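Local atomic coordinates of EDTA monooxygenase (EDTA-degrading bacterium BNC1, PDB entry 5DQP), a protein that probably acts as an FMN-dependent, luciferase-like monooxygenase that uses molecular oxygen to begin the oxidative breakdown of EDTA. Residues I230-G235 against T261-S266; D57-T62 against P130-N135; L303-E308 against L346-L351. All blocks are in the same frame, centred on the assembly; numbering follows the deposited sequence.

From the N terminus, contact 2 closes first: the loop after strand 52-55 meets helix 130-135, which follows strand 120-125, with 67 residues between them. Contact 1 comes next and closes the shortest loop, 25 residues holding helix 237-253, by pairing neighbouring parallel strands of the barrel. Contact 3 is last, bringing the end of helix 292-303 and the chain that follows against the start of helix 348-354 across 37 residues. The three lie in series along the chain, none nested or crossing. Contact 1 sits near the centre of the chain, contact 2 at the subunit interface, and contact 3 on an outlying helical part; the centres of contacts 2 and 3 are about 37 Å apart.

Contact 1: residues I230-G235 against T261-S266; sequences IYAFLG and TLVLPS
Ile230 and Val263, paired in register on parallel strands joined by a beta-alpha-beta crossover of the TIM barrel, send their side chains to the same face; the connecting helix 237-253 covers that face, with Phe243 against both residues. The Ile230 side chain leans back toward the start of the other strand. Its CG1 is anti to the carbonyl carbon (chi1 -48°), and the side chain passes Thr261 at a slant, bringing CD1 to 3.6 Å from Thr261 CG2. Ala232 and Pro265 share this face, where Ala232 CB meets Val263 CG1 at 3.9 Å.

Tyr231 and Leu264 point to the opposite face, inside the barrel. They touch loosely, ring atom CD1 lying 4.4 Å from Leu264 CB, while Phe54 packs edge-to-face with the tyrosine. Ser266 is on this side too, and its hydroxyl bonds to Trp11 NE1.

Beyond the strand, Leu234 centres an inverse gamma turn and crosses Pro265 at about a right angle, CD1 to CB. Water 1 bridges this end, accepting from Leu234 N and donating to Ser266 O. Four backbone bonds zip the strands: Ile230 N to Leu262 O at 2.8 Å, Leu264 N to Ile230 O at 2.8 Å, Ala232 N to Leu264 O at 3.0 Å, and Ser266 N to Ala232 O at 2.8 Å.

Contact 2: residues D57-T62 against P130-N135; sequences DQPQLT and PAVAAN
Gln58, which follows Asp57, a predicted FMN ligand salt-bridged through OD2 to Arg107 of the second subunit, touches Val132 with its base alone, CB to CG2 at 4.1 Å. Its chain runs out extended, and OE1 accepts from Gln60 NE2 at 2.8 Å as well as from Asn129. Loop and helix meet beyond the C-terminal ends of strands 52-55 and 120-125 of the TIM barrel.

Pro59, the centre of an inverse gamma turn, crosses the valine at a slant, its CD 3.8 Å from Val132 CG1. Asn135 ND2 donates to Pro59 O at 3.0 Å, the acceptor lying in the asparagine's amide plane.

Gln60 crosses Val132 at about a right angle and presses CG to within 3.4 Å of Val132 CG2. Chi1 of 47° sets CG between backbone N and carbonyl carbon, and a bend at chi2 carries the amide away to Gln58 and to Thr62 OG1, which donates to Gln60 OE1. At Leu61, water 2 accepts from the backbone N and from Asn135 ND2.

Tyr103 of the second subunit packs on Pro59 and Asn135, at the dimer interface. Both N-H groups of Asn135 ND2 are thus used, on Pro59 O and water 2, which fixes the amide's orientation.

Contact 3: residues L303-E308 against L346-L351; sequences LGIDLE and LSLRQL
Ile305 and Leu348 mark the nearest approach of the two backbones, with CA atoms still 8.8 Å apart, so side chains alone span the gap. Residues 303-308 leave helix 292-303 through a Schellman motif, Gly304 taking positive phi (67°), and then run on without regular structure, with an Asx turn at Asp306. Residues 346-351 enter helix 348-354 by a capping box: Gln350 N donates to Ser347 OG, and Gln350 OE1 accepts from Ser347 N at 3.0 Å. The contact sets one helix exit beside another's entrance, in a helical part at the periphery of the luciferase-like TIM-barrel fold, away from the predicted FMN-binding residues.

Leu348 does most of the touching. With CG anti to the backbone N (chi1 -178°), it extends from the first turn and runs past Ile305 in the opposite sense, CD1 to CD1 at 4.1 Å, with Leu303 more loosely near CD1; Leu307 crosses it at about a right angle, CD2 to CD2 at 3.8 Å. Ile296 and Leu299 pack on the same leucine.

One turn further along, Leu351 meets Leu303 tip to tip, CD2 to CD1 at 3.9 Å. Helix 331-344 packs against this pair, Met337 on Leu303 and Val340 on Leu351.

Contact 1: residues I230-G235 against T261-S266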
ATOM      1  N   ILE A 230      18.531 -11.631  -4.975  1.00 19.11           N
ATOM      2  CA  ILE A 230      18.435 -11.691  -6.422  1.00 16.30           C
ATOM      3  C   ILE A 230      17.651 -12.947  -6.775  1.00 18.55           C
ATOM      4  O   ILE A 230      18.007 -14.052  -6.338  1.00 17.75           O
ATOM      5  CB  ILE A 230      19.832 -11.708  -7.066  1.00 21.57           C
ATOM      6  CG1 ILE A 230      20.718 -10.597  -6.462  1.00 22.21           C
ATOM      7  CG2 ILE A 230      19.713 -11.684  -8.595  1.00 22.67           C
ATOM      8  CD1 ILE A 230      22.177 -10.662  -6.890  1.00 23.53           C
ATOM      9  N   TYR A 231      16.580 -12.771  -7.546  1.00 16.74           N
ATOM     10  CA  TYR A 231      15.853 -13.887  -8.139  1.00 20.88           C
ATOM     11  C   TYR A 231      16.541 -14.326  -9.417  1.00 25.64           C
ATOM     12  O   TYR A 231      17.013 -13.495 -10.193  1.00 21.41           O
ATOM     13  CB  TYR A 231      14.420 -13.500  -8.471  1.00 23.25           C
ATOM     14  CG  TYR A 231      13.582 -13.167  -7.280  1.00 26.60           C
ATOM     15  CD1 TYR A 231      14.040 -13.416  -5.985  1.00 20.47           C
ATOM     16  CD2 TYR A 231      12.321 -12.616  -7.443  1.00 28.59           C
ATOM     17  CE1 TYR A 231      13.253 -13.123  -4.890  1.00 26.40           C
ATOM     18  CE2 TYR A 231      11.519 -12.330  -6.356  1.00 24.59           C
ATOM     19  CZ  TYR A 231      11.983 -12.582  -5.084  1.00 24.48           C
ATOM     20  OH  TYR A 231      11.184 -12.273  -4.005  1.00 27.73           O
ATOM     21  N   ALA A 232      16.591 -15.640  -9.636  1.00 25.07           N
ATOM     22  CA  ALA A 232      17.298 -16.199 -10.774  1.00 26.64           C
ATOM     23  C   ALA A 232      16.431 -17.221 -11.490  1.00 20.70           C
ATOM     24  O   ALA A 232      15.465 -17.768 -10.943  1.00 24.04           O
ATOM     25  CB  ALA A 232      18.634 -16.852 -10.362  1.00 24.33           C
ATOM     26  N   PHE A 233      16.804 -17.463 -12.736  1.00 24.15           N
ATOM     27  CA  PHE A 233      16.186 -18.481 -13.561  1.00 25.90           C
ATOM     28  C   PHE A 233      16.686 -19.850 -13.112  1.00 23.11           C
ATOM     29  O   PHE A 233      17.853 -20.019 -12.747  1.00 23.44           O
ATOM     30  CB  PHE A 233      16.530 -18.217 -15.029  1.00 27.32           C
ATOM     31  CG  PHE A 233      15.967 -19.217 -15.982  1.00 30.24           C
ATOM     32  CD1 PHE A 233      14.595 -19.293 -16.197  1.00 26.28           C
ATOM     33  CD2 PHE A 233      16.812 -20.059 -16.701  1.00 27.83           C
ATOM     34  CE1 PHE A 233      14.081 -20.213 -17.090  1.00 31.69           C
ATOM     35  CE2 PHE A 233      16.302 -20.975 -17.594  1.00 28.34           C
ATOM     36  CZ  PHE A 233      14.934 -21.057 -17.785  1.00 29.93           C
ATOM     37  N   LEU A 234      15.787 -20.826 -13.093  1.00 21.63           N
ATOM     38  CA  LEU A 234      16.183 -22.185 -12.742  1.00 24.28           C
ATOM     39  C   LEU A 234      16.593 -22.899 -14.029  1.00 24.44           C
ATOM     40  O   LEU A 234      15.846 -23.681 -14.618  1.00 23.43           O
ATOM     41  CB  LEU A 234      15.068 -22.899 -11.998  1.00 22.50           C
ATOM     42  CG  LEU A 234      15.473 -24.301 -11.517  1.00 25.13           C
ATOM     43  CD1 LEU A 234      16.132 -24.213 -10.175  1.00 17.04           C
ATOM     44  CD2 LEU A 234      14.277 -25.265 -11.479  1.00 22.18           C
ATOM     45  N   GLY A 235      17.808 -22.584 -14.488  1.00 22.76           N
ATOM     46  CA  GLY A 235      18.339 -23.164 -15.708  1.00 19.34           C
ATOM     47  C   GLY A 235      19.204 -24.331 -15.305  1.00 22.73           C
ATOM     48  O   GLY A 235      18.787 -25.164 -14.485  1.00 22.31           O
ATOM     49  N   THR A 261      24.421 -10.741  -0.057  1.00 26.41           N
ATOM     50  CA  THR A 261      23.679 -11.138  -1.249  1.00 26.88           C
ATOM     51  C   THR A 261      23.242 -12.599  -1.159  1.00 24.56           C
ATOM     52  O   THR A 261      24.064 -13.498  -0.950  1.00 25.84           O
ATOM     53  CB  THR A 261      24.544 -10.941  -2.510  1.00 33.17           C
ATOM     54  OG1 THR A 261      24.887  -9.553  -2.653  1.00 35.25           O
ATOM     55  CG2 THR A 261      23.812 -11.436  -3.765  1.00 29.42           C
ATOM     56  N   LEU A 262      21.949 -12.825  -1.329  1.00 26.86           N
ATOM     57  CA  LEU A 262      21.368 -14.149  -1.480  1.00 24.37           C
ATOM     58  C   LEU A 262      20.800 -14.264  -2.888  1.00 21.92           C
ATOM     59  O   LEU A 262      20.200 -13.308  -3.394  1.00 20.11           O
ATOM     60  CB  LEU A 262      20.272 -14.381  -0.433  1.00 24.39           C
ATOM     61  CG  LEU A 262      20.679 -14.233   1.044  1.00 27.44           C
ATOM     62  CD1 LEU A 262      19.432 -14.267   1.902  1.00 25.79           C
ATOM     63  CD2 LEU A 262      21.606 -15.361   1.451  1.00 24.34           C
ATOM     64  N   VAL A 263      21.021 -15.420  -3.529  1.00 20.57           N
ATOM     65  CA  VAL A 263      20.460 -15.746  -4.839  1.00 16.66           C
ATOM     66  C   VAL A 263      19.402 -16.837  -4.673  1.00 17.47           C
ATOM     67  O   VAL A 263      19.676 -17.907  -4.105  1.00 21.22           O
ATOM     68  CB  VAL A 263      21.555 -16.196  -5.830  1.00 22.64           C
ATOM     69  CG1 VAL A 263      20.943 -16.590  -7.177  1.00 19.18           C
ATOM     70  CG2 VAL A 263      22.602 -15.113  -6.010  1.00 17.47           C
ATOM     71  N   LEU A 264      18.208 -16.584  -5.200  1.00 19.04           N
ATOM     72  CA  LEU A 264      17.082 -17.518  -5.104  1.00 16.03           C
ATOM     73  C   LEU A 264      16.527 -17.784  -6.500  1.00 17.35           C
ATOM     74  O   LEU A 264      15.787 -16.943  -7.037  1.00 16.80           O
ATOM     75  CB  LEU A 264      15.974 -16.981  -4.205  1.00 17.54           C
ATOM     76  CG  LEU A 264      16.342 -16.275  -2.908  1.00 18.00           C
ATOM     77  CD1 LEU A 264      15.084 -16.031  -2.095  1.00 20.87           C
ATOM     78  CD2 LEU A 264      17.350 -17.078  -2.108  1.00 19.13           C
ATOM     79  N   PRO A 265      16.866 -18.926  -7.112  1.00 17.82           N
ATOM     80  CA  PRO A 265      16.194 -19.331  -8.353  1.00 21.43           C
ATOM     81  C   PRO A 265      14.714 -19.577  -8.108  1.00 19.99           C
ATOM     82  O   PRO A 265      14.310 -20.038  -7.043  1.00 18.38           O
ATOM     83  CB  PRO A 265      16.921 -20.628  -8.746  1.00 17.36           C
ATOM     84  CG  PRO A 265      18.227 -20.594  -8.017  1.00 16.15           C
ATOM     85  CD  PRO A 265      17.850 -19.942  -6.689  1.00 17.48           C
ATOM     86  N   SER A 266      13.909 -19.247  -9.109  1.00 19.42           N
ATOM     87  CA  SER A 266      12.463 -19.295  -9.028  1.00 19.20           C
ATOM     88  C   SER A 266      11.986 -20.456  -9.879  1.00 18.11           C
ATOM     89  O   SER A 266      12.510 -20.679 -10.972  1.00 21.78           O
ATOM     90  CB  SER A 266      11.842 -17.968  -9.513  1.00 22.72           C
ATOM     91  OG  SER A 266      10.428 -17.960  -9.358  1.00 26.36           O
TER
HETATM   92  O   HOH W   1      12.811 -20.595 -13.753  1.00 26.33           O

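Contact 2: residues D57-T62 against P130-N135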
ATOM      1  N   ASP A  57       4.288  -7.406  -9.510  1.00 19.70           N
ATOM      2  CA  ASP A  57       3.332  -6.369  -9.868  1.00 22.41           C
ATOM      3  C   ASP A  57       3.709  -5.692 -11.180  1.00 26.32           C
ATOM      4  O   ASP A  57       4.885  -5.513 -11.490  1.00 26.90           O
ATOM      5  CB  ASP A  57       3.215  -5.301  -8.778  1.00 19.90           C
ATOM      6  CG  ASP A  57       2.148  -4.267  -9.103  1.00 26.57           C
ATOM      7  OD1 ASP A  57       1.017  -4.702  -9.417  1.00 28.11           O
ATOM      8  OD2 ASP A  57       2.437  -3.040  -9.070  1.00 27.52           O
ATOM      9  N   GLN A  58       2.682  -5.313 -11.940  1.00 25.41           N
ATOM     10  CA  GLN A  58       2.792  -4.355 -13.028  1.00 23.61           C
ATOM     11  C   GLN A  58       1.519  -3.531 -12.937  1.00 25.96           C
ATOM     12  O   GLN A  58       0.433  -4.105 -12.769  1.00 23.67           O
ATOM     13  CB  GLN A  58       2.903  -5.004 -14.405  1.00 24.96           C
ATOM     14  CG  GLN A  58       4.290  -5.532 -14.692  1.00 26.21           C
ATOM     15  CD  GLN A  58       4.370  -6.147 -16.056  1.00 30.70           C
ATOM     16  OE1 GLN A  58       3.421  -6.063 -16.837  1.00 30.42           O
ATOM     17  NE2 GLN A  58       5.499  -6.779 -16.360  1.00 35.89           N
ATOM     18  N   PRO A  59       1.610  -2.213 -13.009  1.00 24.82           N
ATOM     19  CA  PRO A  59       0.381  -1.382 -13.045  1.00 21.45           C
ATOM     20  C   PRO A  59      -0.222  -1.318 -14.448  1.00 22.75           C
ATOM     21  O   PRO A  59      -0.133  -0.316 -15.156  1.00 20.88           O
ATOM     22  CB  PRO A  59       0.879  -0.019 -12.542  1.00 20.88           C
ATOM     23  CG  PRO A  59       2.401  -0.183 -12.268  1.00 24.29           C
ATOM     24  CD  PRO A  59       2.847  -1.419 -12.956  1.00 18.24           C
ATOM     25  N   GLN A  60      -0.807  -2.439 -14.869  1.00 20.47           N
ATOM     26  CA  GLN A  60      -1.660  -2.537 -16.050  1.00 25.07           C
ATOM     27  C   GLN A  60      -2.604  -3.725 -15.872  1.00 23.81           C
ATOM     28  O   GLN A  60      -2.339  -4.632 -15.076  1.00 19.95           O
ATOM     29  CB  GLN A  60      -0.843  -2.702 -17.335  1.00 21.34           C
ATOM     30  CG  GLN A  60       0.256  -3.747 -17.246  1.00 23.50           C
ATOM     31  CD  GLN A  60      -0.198  -5.155 -17.553  1.00 28.68           C
ATOM     32  OE1 GLN A  60      -1.330  -5.387 -17.981  1.00 33.94           O
ATOM     33  NE2 GLN A  60       0.696  -6.113 -17.341  1.00 29.91           N
ATOM     34  N   LEU A  61      -3.717  -3.693 -16.611  1.00 13.88           N
ATOM     35  CA  LEU A  61      -4.625  -4.823 -16.750  1.00 20.74           C
ATOM     36  C   LEU A  61      -4.462  -5.476 -18.121  1.00 25.12           C
ATOM     37  O   LEU A  61      -4.516  -4.795 -19.149  1.00 18.12           O
ATOM     38  CB  LEU A  61      -6.075  -4.388 -16.568  1.00 16.16           C
ATOM     39  CG  LEU A  61      -7.110  -5.495 -16.789  1.00 23.12           C
ATOM     40  CD1 LEU A  61      -6.867  -6.639 -15.823  1.00 15.35           C
ATOM     41  CD2 LEU A  61      -8.505  -4.927 -16.582  1.00 17.49           C
ATOM     42  N   THR A  62      -4.299  -6.799 -18.141  1.00 25.25           N
ATOM     43  CA  THR A  62      -4.310  -7.543 -19.400  1.00 24.37           C
ATOM     44  C   THR A  62      -5.538  -8.434 -19.440  1.00 24.63           C
ATOM     45  O   THR A  62      -5.519  -9.548 -18.893  1.00 31.69           O
ATOM     46  CB  THR A  62      -3.041  -8.374 -19.580  1.00 29.42           C
ATOM     47  OG1 THR A  62      -1.904  -7.512 -19.515  1.00 30.55           O
ATOM     48  CG2 THR A  62      -3.059  -9.053 -20.943  1.00 26.31           C
ATOM     49  N   PRO A 130       5.005  -1.306 -22.446  1.00 28.48           N
ATOM     50  CA  PRO A 130       4.430  -0.017 -22.885  1.00 27.30           C
ATOM     51  C   PRO A 130       2.989   0.217 -22.443  1.00 27.25           C
ATOM     52  O   PRO A 130       2.556   1.377 -22.431  1.00 24.94           O
ATOM     53  CB  PRO A 130       4.537  -0.081 -24.417  1.00 27.55           C
ATOM     54  CG  PRO A 130       4.639  -1.561 -24.722  1.00 31.71           C
ATOM     55  CD  PRO A 130       5.358  -2.182 -23.583  1.00 25.63           C
ATOM     56  N   ALA A 131       2.230  -0.837 -22.121  1.00 23.21           N
ATOM     57  CA  ALA A 131       0.910  -0.659 -21.516  1.00 26.86           C
ATOM     58  C   ALA A 131       1.010   0.043 -20.159  1.00 26.22           C
ATOM     59  O   ALA A 131       0.190   0.914 -19.830  1.00 20.31           O
ATOM     60  CB  ALA A 131       0.220  -2.019 -21.369  1.00 27.44           C
ATOM     61  N   VAL A 132       2.018  -0.316 -19.365  1.00 23.74           N
ATOM     62  CA  VAL A 132       2.255   0.379 -18.107  1.00 23.46           C
ATOM     63  C   VAL A 132       2.586   1.842 -18.367  1.00 26.22           C
ATOM     64  O   VAL A 132       1.986   2.747 -17.773  1.00 22.96           O
ATOM     65  CB  VAL A 132       3.372  -0.317 -17.317  1.00 24.68           C
ATOM     66  CG1 VAL A 132       3.791   0.559 -16.085  1.00 25.03           C
ATOM     67  CG2 VAL A 132       2.931  -1.698 -16.912  1.00 18.18           C
ATOM     68  N   ALA A 133       3.549   2.099 -19.260  1.00 24.54           N
ATOM     69  CA  ALA A 133       3.979   3.477 -19.502  1.00 19.60           C
ATOM     70  C   ALA A 133       2.823   4.360 -19.967  1.00 23.09           C
ATOM     71  O   ALA A 133       2.783   5.548 -19.628  1.00 25.35           O
ATOM     72  CB  ALA A 133       5.127   3.500 -20.514  1.00 21.56           C
ATOM     73  N   ALA A 134       1.837   3.790 -20.678  1.00 22.55           N
ATOM     74  CA  ALA A 134       0.694   4.574 -21.153  1.00 23.13           C
ATOM     75  C   ALA A 134      -0.267   4.964 -20.033  1.00 22.80           C
ATOM     76  O   ALA A 134      -1.038   5.924 -20.185  1.00 18.37           O
ATOM     77  CB  ALA A 134      -0.069   3.796 -22.227  1.00 19.75           C
ATOM     78  N   ASN A 135      -0.265   4.227 -18.929  1.00 19.02           N
ATOM     79  CA  ASN A 135      -1.061   4.597 -17.761  1.00 18.53           C
ATOM     80  C   ASN A 135      -0.449   5.759 -17.003  1.00 17.05           C
ATOM     81  O   ASN A 135      -1.123   6.349 -16.155  1.00 19.44           O
ATOM     82  CB  ASN A 135      -1.241   3.373 -16.850  1.00 16.66           C
ATOM     83  CG  ASN A 135      -2.114   2.331 -17.490  1.00 19.45           C
ATOM     84  OD1 ASN A 135      -2.961   2.680 -18.303  1.00 21.99           O
ATOM     85  ND2 ASN A 135      -1.941   1.058 -17.130  1.00 17.49           N
TER
HETATM   86  O   HOH W   2      -3.843  -1.309 -18.072  1.00 19.60           O

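Contact 3: residues L303-E308 against L346-L351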
ATOM      1  N   LEU A 303      15.682 -26.325 -31.338  1.00 27.56           N
ATOM      2  CA  LEU A 303      17.009 -26.753 -30.943  1.00 22.40           C
ATOM      3  C   LEU A 303      17.714 -27.502 -32.054  1.00 28.69           C
ATOM      4  O   LEU A 303      18.848 -27.941 -31.854  1.00 30.45           O
ATOM      5  CB  LEU A 303      16.932 -27.638 -29.693  1.00 29.04           C
ATOM      6  CG  LEU A 303      16.276 -27.051 -28.435  1.00 31.41           C
ATOM      7  CD1 LEU A 303      15.939 -28.160 -27.466  1.00 23.44           C
ATOM      8  CD2 LEU A 303      17.151 -26.007 -27.766  1.00 23.40           C
ATOM      9  N   GLY A 304      17.062 -27.666 -33.206  1.00 25.78           N
ATOM     10  CA  GLY A 304      17.669 -28.359 -34.333  1.00 28.44           C
ATOM     11  C   GLY A 304      17.896 -29.836 -34.095  1.00 32.69           C
ATOM     12  O   GLY A 304      18.888 -30.391 -34.573  1.00 32.84           O
ATOM     13  N   ILE A 305      17.019 -30.484 -33.340  1.00 28.68           N
ATOM     14  CA  ILE A 305      17.088 -31.923 -33.121  1.00 31.27           C
ATOM     15  C   ILE A 305      16.285 -32.627 -34.210  1.00 35.59           C
ATOM     16  O   ILE A 305      15.078 -32.391 -34.356  1.00 34.51           O
ATOM     17  CB  ILE A 305      16.562 -32.290 -31.726  1.00 32.14           C
ATOM     18  CG1 ILE A 305      17.534 -31.797 -30.638  1.00 27.63           C
ATOM     19  CG2 ILE A 305      16.320 -33.802 -31.647  1.00 29.95           C
ATOM     20  CD1 ILE A 305      16.951 -31.778 -29.238  1.00 29.61           C
ATOM     21  N   ASP A 306      16.943 -33.511 -34.963  1.00 36.08           N
ATOM     22  CA  ASP A 306      16.312 -34.205 -36.093  1.00 39.60           C
ATOM     23  C   ASP A 306      15.510 -35.406 -35.588  1.00 36.09           C
ATOM     24  O   ASP A 306      16.061 -36.476 -35.333  1.00 34.39           O
ATOM     25  CB  ASP A 306      17.376 -34.632 -37.104  1.00 40.26           C
ATOM     26  CG  ASP A 306      16.795 -35.417 -38.275  1.00 52.75           C
ATOM     27  OD1 ASP A 306      15.553 -35.471 -38.408  1.00 51.24           O
ATOM     28  OD2 ASP A 306      17.579 -35.978 -39.068  1.00 53.20           O
ATOM     29  N   LEU A 307      14.202 -35.253 -35.472  1.00 40.44           N
ATOM     30  CA  LEU A 307      13.406 -36.341 -34.893  1.00 41.34           C
ATOM     31  C   LEU A 307      13.237 -37.530 -35.808  1.00 49.47           C
ATOM     32  O   LEU A 307      12.426 -38.407 -35.461  1.00 43.49           O
ATOM     33  CB  LEU A 307      12.021 -35.847 -34.480  1.00 38.84           C
ATOM     34  CG  LEU A 307      11.954 -34.896 -33.289  1.00 32.43           C
ATOM     35  CD1 LEU A 307      10.520 -34.511 -33.061  1.00 29.99           C
ATOM     36  CD2 LEU A 307      12.573 -35.518 -32.037  1.00 30.22           C
ATOM     37  N   GLU A 308      13.887 -37.584 -36.946  1.00 50.16           N
ATOM     38  CA  GLU A 308      13.956 -38.821 -37.697  1.00 52.16           C
ATOM     39  C   GLU A 308      15.103 -39.719 -37.291  1.00 47.57           C
ATOM     40  O   GLU A 308      15.020 -40.897 -37.459  1.00 49.73           O
ATOM     41  CB  GLU A 308      14.001 -38.559 -39.182  1.00 57.99           C
ATOM     42  CG  GLU A 308      12.631 -38.507 -39.791  1.00 71.11           C
ATOM     43  CD  GLU A 308      11.785 -37.405 -39.222  1.00 84.08           C
ATOM     44  OE1 GLU A 308      11.271 -37.533 -38.086  1.00 83.50           O
ATOM     45  OE2 GLU A 308      11.643 -36.396 -39.909  1.00106.01           O
ATOM     46  N   LEU A 346      18.871 -35.584 -19.948  1.00 22.23           N
ATOM     47  CA  LEU A 346      17.454 -35.635 -20.264  1.00 19.91           C
ATOM     48  C   LEU A 346      17.218 -36.076 -21.701  1.00 25.48           C
ATOM     49  O   LEU A 346      18.072 -35.906 -22.583  1.00 17.59           O
ATOM     50  CB  LEU A 346      16.784 -34.279 -20.024  1.00 20.25           C
ATOM     51  CG  LEU A 346      16.819 -33.737 -18.580  1.00 19.95           C
ATOM     52  CD1 LEU A 346      16.077 -32.431 -18.464  1.00 16.71           C
ATOM     53  CD2 LEU A 346      16.269 -34.730 -17.535  1.00 24.64           C
ATOM     54  N   SER A 347      16.047 -36.680 -21.911  1.00 20.45           N
ATOM     55  CA  SER A 347      15.465 -36.829 -23.227  1.00 20.77           C
ATOM     56  C   SER A 347      14.762 -35.532 -23.618  1.00 22.68           C
ATOM     57  O   SER A 347      14.568 -34.623 -22.803  1.00 23.09           O
ATOM     58  CB  SER A 347      14.465 -37.982 -23.243  1.00 21.35           C
ATOM     59  OG  SER A 347      13.355 -37.649 -22.436  1.00 19.43           O
ATOM     60  N   LEU A 348      14.364 -35.450 -24.883  1.00 19.65           N
ATOM     61  CA  LEU A 348      13.640 -34.266 -25.332  1.00 22.34           C
ATOM     62  C   LEU A 348      12.305 -34.123 -24.613  1.00 24.13           C
ATOM     63  O   LEU A 348      11.912 -33.016 -24.231  1.00 19.26           O
ATOM     64  CB  LEU A 348      13.440 -34.336 -26.843  1.00 20.44           C
ATOM     65  CG  LEU A 348      12.731 -33.133 -27.453  1.00 25.92           C
ATOM     66  CD1 LEU A 348      13.470 -31.808 -27.136  1.00 29.86           C
ATOM     67  CD2 LEU A 348      12.605 -33.350 -28.959  1.00 24.91           C
ATOM     68  N   ARG A 349      11.588 -35.233 -24.438  1.00 21.76           N
ATOM     69  CA  ARG A 349      10.300 -35.205 -23.753  1.00 23.52           C
ATOM     70  C   ARG A 349      10.451 -34.697 -22.330  1.00 27.25           C
ATOM     71  O   ARG A 349       9.593 -33.964 -21.828  1.00 23.80           O
ATOM     72  CB  ARG A 349       9.680 -36.610 -23.742  1.00 27.18           C
ATOM     73  CG  ARG A 349       8.219 -36.628 -23.311  1.00 38.42           C
ATOM     74  CD  ARG A 349       7.773 -37.995 -22.777  1.00 39.63           C
ATOM     75  NE  ARG A 349       7.772 -39.046 -23.801  1.00 32.74           N
ATOM     76  CZ  ARG A 349       6.933 -39.090 -24.832  1.00 48.55           C
ATOM     77  NH1 ARG A 349       6.026 -38.132 -24.997  1.00 50.82           N
ATOM     78  NH2 ARG A 349       7.005 -40.084 -25.711  1.00 45.38           N
ATOM     79  N   GLN A 350      11.523 -35.107 -21.651  1.00 25.08           N
ATOM     80  CA  GLN A 350      11.753 -34.629 -20.298  1.00 26.79           C
ATOM     81  C   GLN A 350      12.110 -33.152 -20.314  1.00 21.73           C
ATOM     82  O   GLN A 350      11.619 -32.381 -19.491  1.00 26.19           O
ATOM     83  CB  GLN A 350      12.862 -35.449 -19.622  1.00 23.07           C
ATOM     84  CG  GLN A 350      12.480 -36.893 -19.331  1.00 26.87           C
ATOM     85  CD  GLN A 350      13.656 -37.708 -18.853  1.00 31.64           C
ATOM     86  OE1 GLN A 350      14.784 -37.523 -19.315  1.00 30.21           O
ATOM     87  NE2 GLN A 350      13.403 -38.624 -17.932  1.00 33.68           N
ATOM     88  N   LEU A 351      12.974 -32.750 -21.239  1.00 23.24           N
ATOM     89  CA  LEU A 351      13.387 -31.358 -21.310  1.00 25.91           C
ATOM     90  C   LEU A 351      12.195 -30.424 -21.545  1.00 23.59           C
ATOM     91  O   LEU A 351      12.129 -29.348 -20.949  1.00 27.76           O
ATOM     92  CB  LEU A 351      14.443 -31.202 -22.408  1.00 23.83           C
ATOM     93  CG  LEU A 351      14.959 -29.788 -22.676  1.00 29.23           C
ATOM     94  CD1 LEU A 351      15.735 -29.252 -21.465  1.00 24.41           C
ATOM     95  CD2 LEU A 351      15.828 -29.800 -23.939  1.00 24.62           C
TER